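Local atomic coordinates of serine-pyruvate aminotransferase (AgxT) (Sulfolobus solfataricus, PDB entry 3ZRP), a protein that probably transfers the amino group of serine to pyruvate, and perhaps of alanine to glyoxylate, as a pyridoxal 5'-phosphate-dependent class-V aminotransferase. Residues I351-S354 against V355-R358. Sequence-based numbering, arbitrary orientation.
Sequences IAIS and VIER
The carbonyl oxygen of Ile-351 receives the amide of Val-355, O to N 2.8 Å, with an N-H...O angle of 166°. The CG2 methyl of Val-355 also comes within 3.1 Å of the O of Ile-351, because CG2 lies beside the residue's own backbone N while CG1 is anti to it (chi1 175°). The same methyl reaches CG2 of Ile-351 at 4.0 Å, and the two side chains cross at a slant. The amides of Ile-356, Glu-357 and Arg-358 repeat the i to i+4 pattern on Ala-352, Ile-353 and Ser-354, the regular bonding of an alpha-helix. On the buried side, CD1 of Ile-356 packs 3.3 Å from the carbonyl O of Ala-352 and 4.2 Å from CD1 of Ile-353. Helix 346-363 thereby rests against helix 264-284 on the Ile-353 side and strand 335-339 on the Ile-356 side. Toward the outside, Arg-358 sets CG between its backbone N and carbonyl carbon (chi1 54°), and the chain, extended from CG to NE, runs back alongside the carbonyl of Ser-354. CG passes 3.4 Å from the O of Ser-354, and CG2 of the buried Val-355 sits over one guanidinium face, near its rim. Glu-357 is anchored at OE2 by the amide of Gly-370, whereas Arg-358 has a long, weak ion pair with Glu-321. The four carbonyls of 351-354 are met by the four amides of 355-358, so these polar backbone groups are paired within the helix while Ala-352, Ile-353 and Ile-356 are buried.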
loop_
_atom_site.group_PDB
_atom_site.type_symbol
_atom_site.label_atom_id
_atom_site.label_comp_id
_atom_site.label_asym_id
_atom_site.label_seq_id
_atom_site.Cartn_x
_atom_site.Cartn_y
_atom_site.Cartn_z
ATOM N N ILE A 351 10.686 -22.589 -23.369
ATOM C CA ILE A 351 11.812 -22.438 -22.449
ATOM C C ILE A 351 11.546 -23.120 -21.107
ATOM O O ILE A 351 12.399 -23.845 -20.587
ATOM C CB ILE A 351 12.184 -20.948 -22.269
ATOM C CG1 ILE A 351 12.759 -20.407 -23.585
ATOM C CG2 ILE A 351 13.215 -20.755 -21.179
ATOM C CD1 ILE A 351 13.924 -21.232 -24.135
ATOM N N ALA A 352 10.357 -22.907 -20.551
ATOM C CA ALA A 352 10.033 -23.506 -19.241
ATOM C C ALA A 352 10.214 -25.042 -19.224
ATOM O O ALA A 352 10.871 -25.594 -18.329
ATOM C CB ALA A 352 8.601 -23.107 -18.810
ATOM N N ILE A 353 9.639 -25.712 -20.207
ATOM C CA ILE A 353 9.729 -27.178 -20.327
ATOM C C ILE A 353 11.173 -27.625 -20.622
ATOM O O ILE A 353 11.664 -28.605 -20.027
ATOM C CB ILE A 353 8.713 -27.723 -21.344
ATOM C CG1 ILE A 353 7.283 -27.453 -20.861
ATOM C CG2 ILE A 353 8.895 -29.234 -21.603
ATOM C CD1 ILE A 353 6.985 -27.995 -19.437
ATOM N N SER A 354 11.862 -26.886 -21.494
ATOM C CA SER A 354 13.275 -27.148 -21.764
ATOM C C SER A 354 14.071 -27.119 -20.472
ATOM O O SER A 354 14.836 -28.045 -20.178
ATOM C CB SER A 354 13.849 -26.127 -22.745
ATOM O OG SER A 354 15.227 -26.368 -22.953
ATOM N N VAL A 355 13.879 -26.055 -19.697
ATOM C CA VAL A 355 14.597 -25.862 -18.430
ATOM C C VAL A 355 14.203 -26.934 -17.424
ATOM O O VAL A 355 15.050 -27.453 -16.692
ATOM C CB VAL A 355 14.376 -24.435 -17.857
ATOM C CG1 VAL A 355 15.014 -24.271 -16.504
ATOM C CG2 VAL A 355 14.951 -23.398 -18.807
ATOM N N ILE A 356 12.918 -27.274 -17.388
ATOM C CA ILE A 356 12.473 -28.325 -16.475
ATOM C C ILE A 356 13.153 -29.665 -16.828
ATOM O O ILE A 356 13.660 -30.367 -15.940
ATOM C CB ILE A 356 10.938 -28.411 -16.396
ATOM C CG1 ILE A 356 10.407 -27.212 -15.587
ATOM C CG2 ILE A 356 10.504 -29.715 -15.718
ATOM C CD1 ILE A 356 8.964 -26.850 -15.893
ATOM N N GLU A 357 13.186 -29.988 -18.118
ATOM C CA GLU A 357 13.816 -31.234 -18.569
ATOM C C GLU A 357 15.280 -31.337 -18.129
ATOM O O GLU A 357 15.656 -32.308 -17.467
ATOM C CB GLU A 357 13.660 -31.430 -20.080
ATOM C CG GLU A 357 14.119 -32.798 -20.560
ATOM C CD GLU A 357 13.557 -33.185 -21.911
ATOM O OE1 GLU A 357 12.455 -32.727 -22.289
ATOM O OE2 GLU A 357 14.227 -33.977 -22.603
ATOM N N ARG A 358 16.091 -30.327 -18.449
ATOM C CA ARG A 358 17.522 -30.416 -18.130
ATOM C C ARG A 358 17.855 -30.287 -16.641
ATOM O O ARG A 358 18.877 -30.810 -16.170
ATOM C CB ARG A 358 18.381 -29.502 -19.015
ATOM C CG ARG A 358 18.004 -28.056 -19.064
ATOM C CD ARG A 358 18.608 -27.458 -20.315
ATOM N NE ARG A 358 18.830 -26.023 -20.185
ATOM C CZ ARG A 358 18.183 -25.090 -20.875
ATOM N NH1 ARG A 358 17.263 -25.431 -21.763
ATOM N NH2 ARG A 358 18.476 -23.809 -20.678
#